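Local coordinates for protein flavin-containing monooxygenase (Allium sativum, PDB 6WPU) that binds flavin-adenine dinucleotide and probably uses it to transfer oxygen to the sulfur of S-allyl-L-cysteine, at residues V25-A30 with V36-L41; G31-V36 with P345-Q350; L41-H46 with R132-S137. All coordinates share one frame; numbering follows the deposited sequence.

In the fold
Helix 32-43 runs through all three contacts. Its inner face packs on strand 24-28 in contact 1, its first turns meet helix 343-358 in contact 2, and its C-terminal end meets the chain just beyond helix 120-133 in contact 3. Contacts 1 and 2 share Val36 and both touch FAD; their centres lie about 8 Å apart, and a salt bridge of 2.8 Å joins Arg39 NH2 of the first to Glu348 OE2 of the second. Contact 3 shares Leu41 with contact 1, its centre again about 8 Å from that of contact 1 but about 12 Å from that of contact 2. It lies at the surface and holds a sulfate ion, while the other two are buried.

Contact 1 of 3, residues V25-A30 with V36-L41; sequences VAIIGA and VTAREL. With FAD (flavin-adenine dinucleotide), chain B.
Ile27 reaches from strand 24-28 into the inner face of helix 32-43, where Thr37, Ala38 and Leu41 receive it. Its CB sets the two branches apart. CG2 turns to the start of the helix and lies 3.8 Å from Gly34 CA, a close approach that suits a residue without a side chain. CG1 stands beside the backbone N (chi1 -62°), a setting that brings it over the helix, where Thr37 CG2, at 4.0 Å, and Leu41 CD1 both meet it. From there the chain runs on to CD1, which presses on the helix backbone: Ala38 CA is only 3.5 Å away, tighter than usual for two carbons, and Ala38 CB lies at 3.7 Å. A small residue suits position 38, since it lets the isoleucine tip come this near. Leu41 meets Ile27 tip to tip, with 3.6 Å between Leu41 CD1 and Ile27 CD1. The same Leu41 methyl also takes Val25 CG1 at 3.8 Å, the two side chains crossing at about a right angle. Thr37 offers only its methyl to Ile27; its OG1 bonds back to the carbonyl O of Ala33, so its polar end is satisfied within the helix. With an alanine in place of Ile27, a gap is likely to open against Ala38, and the Thr37 and Leu41 methyls would lose the partner they share. At the strand's end Gly29 passes the adenosine ribose, its CA 3.2 Å from FAD O4B, where a side chain would collide with the sugar. Strand 25-28 and helix 36-41 run nearly antiparallel, at 163°, as expected of the first beta-alpha-beta unit of a Rossmann-type dinucleotide-binding fold, whose glycine-rich turn delivers the chain from strand to helix beside the FAD.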
loop_
_atom_site.group_PDB
_atom_site.type_symbol
_atom_site.label_atom_id
_atom_site.label_comp_id
_atom_site.label_asym_id
_atom_site.label_seq_id
_atom_site.Cartn_x
_atom_site.Cartn_y
_atom_site.Cartn_z
ATOM N N VAL A 25 -18.032 -14.974 6.412
ATOM C CA VAL A 25 -16.667 -14.636 6.004
ATOM C C VAL A 25 -16.039 -13.656 6.988
ATOM O O VAL A 25 -16.656 -12.647 7.356
ATOM C CB VAL A 25 -16.645 -14.030 4.591
ATOM C CG1 VAL A 25 -15.180 -13.838 4.110
ATOM C CG2 VAL A 25 -17.445 -14.921 3.634
ATOM N N ALA A 26 -14.799 -13.924 7.380
ATOM C CA ALA A 26 -14.056 -12.977 8.203
ATOM C C ALA A 26 -13.281 -12.015 7.313
ATOM O O ALA A 26 -12.713 -12.414 6.288
ATOM C CB ALA A 26 -13.094 -13.693 9.147
ATOM N N ILE A 27 -13.267 -10.746 7.712
ATOM C CA ILE A 27 -12.446 -9.722 7.081
ATOM C C ILE A 27 -11.446 -9.228 8.113
ATOM O O ILE A 27 -11.834 -8.751 9.190
ATOM C CB ILE A 27 -13.291 -8.567 6.533
ATOM C CG1 ILE A 27 -14.233 -9.104 5.463
ATOM C CG2 ILE A 27 -12.388 -7.460 5.958
ATOM C CD1 ILE A 27 -15.366 -8.224 5.241
ATOM N N ILE A 28 -10.167 -9.355 7.797
ATOM C CA ILE A 28 -9.106 -8.958 8.709
ATOM C C ILE A 28 -8.586 -7.614 8.227
ATOM O O ILE A 28 -7.834 -7.551 7.251
ATOM C CB ILE A 28 -7.999 -10.010 8.781
ATOM C CG1 ILE A 28 -8.604 -11.355 9.186
ATOM C CG2 ILE A 28 -6.910 -9.579 9.779
ATOM C CD1 ILE A 28 -7.604 -12.451 9.178
ATOM N N GLY A 29 -9.007 -6.548 8.900
ATOM C CA GLY A 29 -8.558 -5.176 8.684
ATOM C C GLY A 29 -9.695 -4.338 8.121
ATOM O O GLY A 29 -10.499 -4.815 7.312
ATOM N N ALA A 30 -9.785 -3.084 8.565
ATOM C CA ALA A 30 -10.779 -2.147 8.043
ATOM C C ALA A 30 -10.121 -0.872 7.519
ATOM O O ALA A 30 -10.597 0.245 7.757
ATOM C CB ALA A 30 -11.830 -1.814 9.100
ATOM N N VAL A 36 -13.960 -1.996 1.414
ATOM C CA VAL A 36 -14.655 -2.323 0.177
ATOM C C VAL A 36 -14.936 -3.825 0.114
ATOM O O VAL A 36 -15.961 -4.248 -0.440
ATOM C CB VAL A 36 -13.879 -1.793 -1.052
ATOM C CG1 VAL A 36 -12.618 -2.624 -1.366
ATOM C CG2 VAL A 36 -14.810 -1.697 -2.267
ATOM N N THR A 37 -14.082 -4.644 0.736
ATOM C CA THR A 37 -14.341 -6.079 0.787
ATOM C C THR A 37 -15.631 -6.368 1.547
ATOM O O THR A 37 -16.437 -7.205 1.123
ATOM C CB THR A 37 -13.155 -6.822 1.424
ATOM O OG1 THR A 37 -11.998 -6.684 0.593
ATOM C CG2 THR A 37 -13.461 -8.319 1.572
ATOM N N ALA A 38 -15.849 -5.664 2.663
ATOM C CA ALA A 38 -17.085 -5.827 3.418
ATOM C C ALA A 38 -18.293 -5.482 2.562
ATOM O O ALA A 38 -19.305 -6.196 2.583
ATOM C CB ALA A 38 -17.055 -4.954 4.671
ATOM N N ARG A 39 -18.205 -4.389 1.799
ATOM C CA ARG A 39 -19.316 -4.000 0.938
ATOM C C ARG A 39 -19.583 -5.061 -0.125
ATOM O O ARG A 39 -20.729 -5.485 -0.319
ATOM C CB ARG A 39 -19.032 -2.649 0.287
ATOM C CG ARG A 39 -20.147 -2.172 -0.638
ATOM C CD ARG A 39 -19.710 -0.914 -1.383
ATOM N NE ARG A 39 -18.875 -1.248 -2.534
ATOM C CZ ARG A 39 -18.481 -0.378 -3.464
ATOM N NH1 ARG A 39 -18.829 0.906 -3.381
ATOM N NH2 ARG A 39 -17.740 -0.801 -4.484
ATOM N N GLU A 40 -18.527 -5.531 -0.797
ATOM C CA GLU A 40 -18.719 -6.452 -1.914
ATOM C C GLU A 40 -19.209 -7.818 -1.447
ATOM O O GLU A 40 -19.985 -8.462 -2.152
ATOM C CB GLU A 40 -17.418 -6.583 -2.714
ATOM C CG GLU A 40 -17.002 -5.281 -3.401
ATOM C CD GLU A 40 -18.060 -4.773 -4.387
ATOM O OE1 GLU A 40 -18.563 -5.589 -5.191
ATOM O OE2 GLU A 40 -18.401 -3.570 -4.348
ATOM N N LEU A 41 -18.767 -8.274 -0.271
ATOM C CA LEU A 41 -19.311 -9.505 0.286
ATOM C C LEU A 41 -20.792 -9.340 0.618
ATOM O O LEU A 41 -21.600 -10.224 0.320
ATOM C CB LEU A 41 -18.519 -9.927 1.530
ATOM C CG LEU A 41 -17.091 -10.419 1.265
ATOM C CD1 LEU A 41 -16.264 -10.517 2.557
ATOM C CD2 LEU A 41 -17.136 -11.750 0.558
HETATM P PA FAD B . -4.067 -0.364 5.276
HETATM O O1A FAD B . -4.433 1.095 4.995
HETATM O O2A FAD B . -2.802 -0.703 5.886
HETATM O O5B FAD B . -5.035 -1.029 6.230
HETATM C C5B FAD B . -4.902 -2.292 6.871
HETATM C C4B FAD B . -5.781 -2.358 8.140
HETATM O O4B FAD B . -5.791 -3.613 8.762
HETATM C C3B FAD B . -5.378 -1.350 9.182
HETATM O O3B FAD B . -6.471 -0.596 9.593
HETATM C C2B FAD B . -4.865 -2.166 10.315
HETATM O O2B FAD B . -5.076 -1.584 11.552
HETATM C C1B FAD B . -5.666 -3.424 10.145
HETATM N N9A FAD B . -5.034 -4.602 10.696
HETATM C C8A FAD B . -3.719 -4.993 10.476
HETATM N N7A FAD B . -3.468 -6.129 11.141
HETATM C C5A FAD B . -4.609 -6.518 11.847
HETATM C C6A FAD B . -4.922 -7.578 12.695
HETATM N N6A FAD B . -3.951 -8.599 13.011
HETATM N N1A FAD B . -6.160 -7.676 13.210
HETATM C C2A FAD B . -7.114 -6.744 12.951
HETATM N N3A FAD B . -6.858 -5.692 12.138
HETATM C C4A FAD B . -5.625 -5.552 11.576
HETATM N N1 FAD B . -2.772 5.120 -2.561
HETATM C C2 FAD B . -3.543 6.086 -3.299
HETATM O O2 FAD B . -4.669 5.708 -3.945
HETATM N N3 FAD B . -3.092 7.378 -3.447
HETATM C C4 FAD B . -1.935 7.788 -2.818
HETATM O O4 FAD B . -1.474 9.058 -2.931
HETATM C C4X FAD B . -1.243 6.903 -1.861
HETATM N N5 FAD B . -0.226 7.398 -1.055
HETATM C C5X FAD B . 0.383 6.553 -0.133
HETATM C C6 FAD B . 1.419 7.050 0.672
HETATM C C7 FAD B . 2.015 6.207 1.603
HETATM C C7M FAD B . 3.133 6.748 2.454
HETATM C C8 FAD B . 1.597 4.885 1.735
HETATM C C8M FAD B . 2.228 3.954 2.720
HETATM C C9 FAD B . 0.567 4.386 0.930
HETATM C C9A FAD B . -0.039 5.217 -0.001
HETATM N N10 FAD B . -1.110 4.709 -0.814
HETATM C C10 FAD B . -1.728 5.550 -1.749
HETATM C "C1'" FAD B . -1.520 3.299 -0.707
HETATM C "C2'" FAD B . -2.398 2.862 0.446
HETATM O "O2'" FAD B . -1.802 1.798 1.065
HETATM C "C3'" FAD B . -3.684 2.384 -0.187
HETATM O "O3'" FAD B . -4.274 3.556 -0.600
HETATM C "C4'" FAD B . -4.648 1.652 0.741
HETATM O "O4'" FAD B . -4.783 2.415 1.883
HETATM C "C5'" FAD B . -4.296 0.201 1.089
HETATM O "O5'" FAD B . -5.112 -0.050 2.197
HETATM P P FAD B . -5.282 -1.380 3.040
HETATM O O1P FAD B . -6.749 -1.535 3.594
HETATM O O2P FAD B . -4.698 -2.519 2.112
HETATM O O3P FAD B . -4.019 -1.287 4.090
#

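Contact 2 of 3, residues G31-V36 with P345-Q350; sequences GAAGLV and PLCELQ. With FAD (flavin-adenine dinucleotide), chain B.
Val36 sends CG1 between its backbone N and carbonyl carbon (chi1 74°), which spreads both methyls over helix 343-358, while Cys347 turns SG to the side of its own N (chi1 -67°), where it meets Ala33. Val36 CG1 rests on the peptide link between Cys347 and Glu348, 3.8 Å from Glu348 N, and Val36 CG2 lies 3.9 Å from Glu348 CB. A beta-branched valine suits this place because its methyls cover neighbouring points, the peptide link and the start of the Glu348 side chain. Cys347 SG sits 4.0 Å from Ala33 CB in an apolar contact; small residues on both helices let Ala33 CA and Cys347 CA come within 5.6 Å. Of the Glu348 side chain, CB and CG touch Val36 CG2, crossing at about a right angle; the extended chain carries the carboxylate away, to Leu101 N and Arg39. Ala33 N also donates to FAD O1P over 2.8 Å, with an N-H...O angle of 154°, so the amino end of the helix, where Gly31 is the N-cap, meets the pyrophosphate. This, with Gly31 and Gly34, is consistent with the GxGxxG motif of Rossmann-type folds. A side chain on Gly31 would run into FAD O5B. The axes of helix segments 32-36 and 345-350 approach to 8.9 Å. Helix 120-133 packs on Ala32, Leu35 and Val36, helix 398-409 covers Leu346 and Leu349, and helix 32-43 rests on strand 24-28.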
loop_
_atom_site.group_PDB
_atom_site.type_symbol
_atom_site.label_atom_id
_atom_site.label_comp_id
_atom_site.label_asym_id
_atom_site.label_seq_id
_atom_site.Cartn_x
_atom_site.Cartn_y
_atom_site.Cartn_z
ATOM N N GLY A 31 -8.996 -1.020 6.811
ATOM C CA GLY A 31 -8.526 0.020 5.919
ATOM C C GLY A 31 -9.377 0.011 4.664
ATOM O O GLY A 31 -10.435 -0.625 4.605
ATOM N N ALA A 32 -8.884 0.696 3.626
ATOM C CA ALA A 32 -9.634 0.764 2.378
ATOM C C ALA A 32 -9.945 -0.627 1.832
ATOM O O ALA A 32 -11.047 -0.864 1.326
ATOM C CB ALA A 32 -8.857 1.585 1.352
ATOM N N ALA A 33 -8.985 -1.553 1.905
ATOM C CA ALA A 33 -9.211 -2.897 1.377
ATOM C C ALA A 33 -10.347 -3.595 2.116
ATOM O O ALA A 33 -11.287 -4.100 1.495
ATOM C CB ALA A 33 -7.925 -3.715 1.479
ATOM N N GLY A 34 -10.273 -3.632 3.452
ATOM C CA GLY A 34 -11.323 -4.267 4.238
ATOM C C GLY A 34 -12.678 -3.597 4.079
ATOM O O GLY A 34 -13.710 -4.270 4.019
ATOM N N LEU A 35 -12.700 -2.265 3.993
ATOM C CA LEU A 35 -13.977 -1.568 3.824
ATOM C C LEU A 35 -14.676 -2.000 2.544
ATOM O O LEU A 35 -15.869 -2.320 2.555
ATOM C CB LEU A 35 -13.769 -0.051 3.821
ATOM C CG LEU A 35 -13.326 0.528 5.158
ATOM C CD1 LEU A 35 -12.849 1.954 4.968
ATOM C CD2 LEU A 35 -14.467 0.463 6.149
ATOM N N VAL A 36 -13.960 -1.996 1.414
ATOM C CA VAL A 36 -14.655 -2.323 0.177
ATOM C C VAL A 36 -14.936 -3.825 0.114
ATOM O O VAL A 36 -15.961 -4.248 -0.440
ATOM C CB VAL A 36 -13.879 -1.793 -1.052
ATOM C CG1 VAL A 36 -12.618 -2.624 -1.366
ATOM C CG2 VAL A 36 -14.810 -1.697 -2.267
ATOM N N PRO A 345 -9.762 1.057 -6.631
ATOM C CA PRO A 345 -10.511 0.242 -7.601
ATOM C C PRO A 345 -9.973 -1.174 -7.737
ATOM O O PRO A 345 -10.762 -2.098 -7.970
ATOM C CB PRO A 345 -10.388 1.032 -8.917
ATOM C CG PRO A 345 -9.215 1.910 -8.744
ATOM C CD PRO A 345 -9.098 2.206 -7.280
ATOM N N LEU A 346 -8.658 -1.382 -7.592
ATOM C CA LEU A 346 -8.118 -2.741 -7.653
ATOM C C LEU A 346 -8.685 -3.621 -6.531
ATOM O O LEU A 346 -9.100 -4.760 -6.771
ATOM C CB LEU A 346 -6.587 -2.699 -7.599
ATOM C CG LEU A 346 -5.924 -4.075 -7.722
ATOM C CD1 LEU A 346 -4.681 -4.021 -8.601
ATOM C CD2 LEU A 346 -5.597 -4.672 -6.339
ATOM N N CYS A 347 -8.680 -3.119 -5.288
ATOM C CA CYS A 347 -9.234 -3.884 -4.175
ATOM C C CYS A 347 -10.731 -4.109 -4.361
ATOM O O CYS A 347 -11.258 -5.169 -4.008
ATOM C CB CYS A 347 -8.963 -3.171 -2.845
ATOM S SG CYS A 347 -7.192 -3.084 -2.360
ATOM N N GLU A 348 -11.421 -3.114 -4.917
ATOM C CA GLU A 348 -12.842 -3.243 -5.214
ATOM C C GLU A 348 -13.090 -4.423 -6.140
ATOM O O GLU A 348 -13.961 -5.269 -5.880
ATOM C CB GLU A 348 -13.343 -1.936 -5.840
ATOM C CG GLU A 348 -14.847 -1.842 -6.174
ATOM C CD GLU A 348 -15.208 -0.447 -6.730
ATOM O OE1 GLU A 348 -14.271 0.314 -7.098
ATOM O OE2 GLU A 348 -16.412 -0.101 -6.794
ATOM N N LEU A 349 -12.305 -4.517 -7.213
ATOM C CA LEU A 349 -12.523 -5.571 -8.194
ATOM C C LEU A 349 -12.065 -6.924 -7.663
ATOM O O LEU A 349 -12.708 -7.947 -7.928
ATOM C CB LEU A 349 -11.819 -5.215 -9.493
ATOM C CG LEU A 349 -12.453 -4.036 -10.222
ATOM C CD1 LEU A 349 -11.515 -3.524 -11.322
ATOM C CD2 LEU A 349 -13.827 -4.428 -10.807
ATOM N N GLN A 350 -10.976 -6.951 -6.892
ATOM C CA GLN A 350 -10.563 -8.197 -6.257
ATOM C C GLN A 350 -11.659 -8.749 -5.358
ATOM O O GLN A 350 -11.943 -9.949 -5.370
ATOM C CB GLN A 350 -9.293 -7.989 -5.442
ATOM C CG GLN A 350 -8.035 -7.832 -6.257
ATOM C CD GLN A 350 -6.817 -7.779 -5.366
ATOM O OE1 GLN A 350 -6.875 -7.232 -4.267
ATOM N NE2 GLN A 350 -5.709 -8.357 -5.826
HETATM P PA FAD B . -4.067 -0.364 5.276
HETATM O O1A FAD B . -4.433 1.095 4.995
HETATM O O2A FAD B . -2.802 -0.703 5.886
HETATM O O5B FAD B . -5.035 -1.029 6.230
HETATM C C5B FAD B . -4.902 -2.292 6.871
HETATM C C4B FAD B . -5.781 -2.358 8.140
HETATM O O4B FAD B . -5.791 -3.613 8.762
HETATM C C3B FAD B . -5.378 -1.350 9.182
HETATM O O3B FAD B . -6.471 -0.596 9.593
HETATM C C2B FAD B . -4.865 -2.166 10.315
HETATM O O2B FAD B . -5.076 -1.584 11.552
HETATM C C1B FAD B . -5.666 -3.424 10.145
HETATM N N9A FAD B . -5.034 -4.602 10.696
HETATM C C8A FAD B . -3.719 -4.993 10.476
HETATM N N7A FAD B . -3.468 -6.129 11.141
HETATM C C5A FAD B . -4.609 -6.518 11.847
HETATM C C6A FAD B . -4.922 -7.578 12.695
HETATM N N6A FAD B . -3.951 -8.599 13.011
HETATM N N1A FAD B . -6.160 -7.676 13.210
HETATM C C2A FAD B . -7.114 -6.744 12.951
HETATM N N3A FAD B . -6.858 -5.692 12.138
HETATM C C4A FAD B . -5.625 -5.552 11.576
HETATM N N1 FAD B . -2.772 5.120 -2.561
HETATM C C2 FAD B . -3.543 6.086 -3.299
HETATM O O2 FAD B . -4.669 5.708 -3.945
HETATM N N3 FAD B . -3.092 7.378 -3.447
HETATM C C4 FAD B . -1.935 7.788 -2.818
HETATM O O4 FAD B . -1.474 9.058 -2.931
HETATM C C4X FAD B . -1.243 6.903 -1.861
HETATM N N5 FAD B . -0.226 7.398 -1.055
HETATM C C5X FAD B . 0.383 6.553 -0.133
HETATM C C6 FAD B . 1.419 7.050 0.672
HETATM C C7 FAD B . 2.015 6.207 1.603
HETATM C C7M FAD B . 3.133 6.748 2.454
HETATM C C8 FAD B . 1.597 4.885 1.735
HETATM C C8M FAD B . 2.228 3.954 2.720
HETATM C C9 FAD B . 0.567 4.386 0.930
HETATM C C9A FAD B . -0.039 5.217 -0.001
HETATM N N10 FAD B . -1.110 4.709 -0.814
HETATM C C10 FAD B . -1.728 5.550 -1.749
HETATM C "C1'" FAD B . -1.520 3.299 -0.707
HETATM C "C2'" FAD B . -2.398 2.862 0.446
HETATM O "O2'" FAD B . -1.802 1.798 1.065
HETATM C "C3'" FAD B . -3.684 2.384 -0.187
HETATM O "O3'" FAD B . -4.274 3.556 -0.600
HETATM C "C4'" FAD B . -4.648 1.652 0.741
HETATM O "O4'" FAD B . -4.783 2.415 1.883
HETATM C "C5'" FAD B . -4.296 0.201 1.089
HETATM O "O5'" FAD B . -5.112 -0.050 2.197
HETATM P P FAD B . -5.282 -1.380 3.040
HETATM O O1P FAD B . -6.749 -1.535 3.594
HETATM O O2P FAD B . -4.698 -2.519 2.112
HETATM O O3P FAD B . -4.019 -1.287 4.090
#

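Contact 3 of 3, residues L41-H46 with R132-S137; sequences LRREGH and REFGVS. With SO4 (sulfate ion), chain C.
Arg42 and Phe134 are joined by a direct hydrogen bond, Arg42 NH2 to Phe134 O at 3.1 Å, the donor standing 29° off the carbonyl plane. A water doubles the link, accepting from Arg42 NE and donating to the same carbonyl oxygen, so NH2 directly and NE through the water are tied to one backbone oxygen. The long chain of Arg42 starts with CG anti to its N (chi1 -174°) and then bends at chi2 and chi3, which lays the head group beside the turn after helix 120-133.

Hydrogen bonds from both arginines gather round a sulfate ion, probably taken up from the crystallisation liquor. Arg42 NH1 reaches SO4 O3 at 2.9 Å and Arg42 NH2 reaches SO4 O1. Arg43, extended from CG to NE, donates from NE to SO4 O3 over 2.7 Å and from NH2 to SO4 O2 over 3.0 Å. Two arginines side by side thus share an anion, and SO4 O3 takes a bond from each. Arg43 has further mates in Asp102 and Glu40, which probably offset part of its charge.

The arginines stand on the last turn of helix 32-43, which closes in a Schellman motif: His46 N bonds back to Leu41 O and Gly45 N to Arg42 O. The positive phi of Gly45 (98°) suits glycine, as a side chain would press on the preceding carbonyl.

Contacts with the Phe134 ring come last. SO4 O2 lies at its edge, 3.5 Å from Phe134 CE1, and Arg43 NH2 comes up obliquely to that carbon at a like distance. A flat aromatic suits the place, offering one face to Glu133 CG, which lies over its middle, while its edge meets the sulfate. Its aromatic interactions are an edge-to-face pair with Tyr103 and a cation-pi contact with Arg39.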
loop_
_atom_site.group_PDB
_atom_site.type_symbol
_atom_site.label_atom_id
_atom_site.label_comp_id
_atom_site.label_asym_id
_atom_site.label_seq_id
_atom_site.Cartn_x
_atom_site.Cartn_y
_atom_site.Cartn_z
ATOM N N LEU A 41 -18.767 -8.274 -0.271
ATOM C CA LEU A 41 -19.311 -9.505 0.286
ATOM C C LEU A 41 -20.792 -9.340 0.618
ATOM O O LEU A 41 -21.600 -10.224 0.320
ATOM C CB LEU A 41 -18.519 -9.927 1.530
ATOM C CG LEU A 41 -17.091 -10.419 1.265
ATOM C CD1 LEU A 41 -16.264 -10.517 2.557
ATOM C CD2 LEU A 41 -17.136 -11.750 0.558
ATOM N N ARG A 42 -21.165 -8.208 1.231
ATOM C CA ARG A 42 -22.565 -7.975 1.559
ATOM C C ARG A 42 -23.422 -7.915 0.299
ATOM O O ARG A 42 -24.516 -8.487 0.256
ATOM C CB ARG A 42 -22.704 -6.690 2.383
ATOM C CG ARG A 42 -24.143 -6.432 2.899
ATOM C CD ARG A 42 -24.897 -5.423 2.028
ATOM N NE ARG A 42 -24.192 -4.144 1.953
ATOM C CZ ARG A 42 -24.318 -3.281 0.950
ATOM N NH1 ARG A 42 -25.127 -3.566 -0.072
ATOM N NH2 ARG A 42 -23.624 -2.138 0.958
ATOM N N ARG A 43 -22.933 -7.239 -0.743
ATOM C CA ARG A 43 -23.709 -7.107 -1.972
ATOM C C ARG A 43 -24.005 -8.455 -2.600
ATOM O O ARG A 43 -25.015 -8.607 -3.288
ATOM C CB ARG A 43 -22.966 -6.243 -2.982
ATOM C CG ARG A 43 -22.977 -4.787 -2.670
ATOM C CD ARG A 43 -22.102 -4.036 -3.641
ATOM N NE ARG A 43 -22.452 -2.629 -3.624
ATOM C CZ ARG A 43 -21.817 -1.683 -4.297
ATOM N NH1 ARG A 43 -20.757 -1.978 -5.043
ATOM N NH2 ARG A 43 -22.245 -0.434 -4.206
ATOM N N GLU A 44 -23.126 -9.428 -2.407
ATOM C CA GLU A 44 -23.290 -10.747 -2.990
ATOM C C GLU A 44 -24.062 -11.708 -2.081
ATOM O O GLU A 44 -24.218 -12.875 -2.440
ATOM C CB GLU A 44 -21.902 -11.301 -3.343
ATOM C CG GLU A 44 -21.852 -12.506 -4.255
ATOM C CD GLU A 44 -22.363 -12.246 -5.664
ATOM O OE1 GLU A 44 -22.586 -11.073 -6.044
ATOM O OE2 GLU A 44 -22.530 -13.237 -6.399
ATOM N N GLY A 45 -24.561 -11.246 -0.926
ATOM C CA GLY A 45 -25.401 -12.058 -0.058
ATOM C C GLY A 45 -24.692 -12.719 1.114
ATOM O O GLY A 45 -25.344 -13.424 1.890
ATOM N N HIS A 46 -23.385 -12.516 1.266
ATOM C CA HIS A 46 -22.637 -13.141 2.350
ATOM C C HIS A 46 -22.802 -12.364 3.651
ATOM O O HIS A 46 -23.074 -11.166 3.651
ATOM C CB HIS A 46 -21.149 -13.223 2.001
ATOM C CG HIS A 46 -20.883 -13.927 0.710
ATOM N ND1 HIS A 46 -21.238 -15.243 0.495
ATOM C CD2 HIS A 46 -20.318 -13.496 -0.441
ATOM C CE1 HIS A 46 -20.898 -15.594 -0.733
ATOM N NE2 HIS A 46 -20.332 -14.554 -1.320
ATOM N N ARG A 132 -19.827 4.994 5.797
ATOM C CA ARG A 132 -21.206 5.318 6.141
ATOM C C ARG A 132 -22.144 5.020 4.980
ATOM O O ARG A 132 -23.202 4.409 5.170
ATOM C CB ARG A 132 -21.331 6.787 6.556
ATOM C CG ARG A 132 -20.869 7.071 7.980
ATOM C CD ARG A 132 -21.135 8.519 8.405
ATOM N NE ARG A 132 -20.325 9.488 7.668
ATOM C CZ ARG A 132 -19.139 9.946 8.071
ATOM N NH1 ARG A 132 -18.611 9.524 9.214
ATOM N NH2 ARG A 132 -18.481 10.827 7.329
ATOM N N GLU A 133 -21.771 5.438 3.770
ATOM C CA GLU A 133 -22.695 5.334 2.641
ATOM C C GLU A 133 -23.120 3.891 2.401
ATOM O O GLU A 133 -24.283 3.621 2.074
ATOM C CB GLU A 133 -22.053 5.908 1.377
ATOM C CG GLU A 133 -22.918 5.753 0.132
ATOM C CD GLU A 133 -24.199 6.560 0.211
ATOM O OE1 GLU A 133 -24.180 7.651 0.820
ATOM O OE2 GLU A 133 -25.229 6.092 -0.323
ATOM N N PHE A 134 -22.198 2.947 2.567
ATOM C CA PHE A 134 -22.474 1.553 2.255
ATOM C C PHE A 134 -22.662 0.704 3.508
ATOM O O PHE A 134 -22.603 -0.529 3.436
ATOM C CB PHE A 134 -21.366 1.022 1.342
ATOM C CG PHE A 134 -21.272 1.793 0.036
ATOM C CD1 PHE A 134 -22.280 1.688 -0.918
ATOM C CD2 PHE A 134 -20.221 2.657 -0.209
ATOM C CE1 PHE A 134 -22.217 2.402 -2.101
ATOM C CE2 PHE A 134 -20.147 3.379 -1.389
ATOM C CZ PHE A 134 -21.143 3.257 -2.338
ATOM N N GLY A 135 -22.930 1.347 4.648
ATOM C CA GLY A 135 -23.296 0.652 5.871
ATOM C C GLY A 135 -22.235 -0.271 6.418
ATOM O O GLY A 135 -22.561 -1.200 7.163
ATOM N N VAL A 136 -20.970 -0.046 6.070
ATOM C CA VAL A 136 -19.886 -0.917 6.519
ATOM C C VAL A 136 -19.353 -0.504 7.887
ATOM O O VAL A 136 -19.124 -1.361 8.745
ATOM C CB VAL A 136 -18.754 -0.936 5.474
ATOM C CG1 VAL A 136 -17.534 -1.653 6.042
ATOM C CG2 VAL A 136 -19.213 -1.606 4.194
ATOM N N SER A 137 -19.148 0.801 8.105
ATOM C CA SER A 137 -18.488 1.280 9.323
ATOM C C SER A 137 -19.172 0.766 10.584
ATOM O O SER A 137 -18.514 0.312 11.530
ATOM C CB SER A 137 -18.477 2.810 9.347
ATOM O OG SER A 137 -17.649 3.350 8.347
HETATM S S SO4 C . -25.421 -0.656 -2.157
HETATM O O1 SO4 C . -25.159 -0.343 -0.752
HETATM O O2 SO4 C . -24.873 0.389 -3.014
HETATM O O3 SO4 C . -24.850 -1.945 -2.510
HETATM O O4 SO4 C . -26.865 -0.758 -2.342
HETATM O O HOH W 1 -22.483 -3.282 4.293
#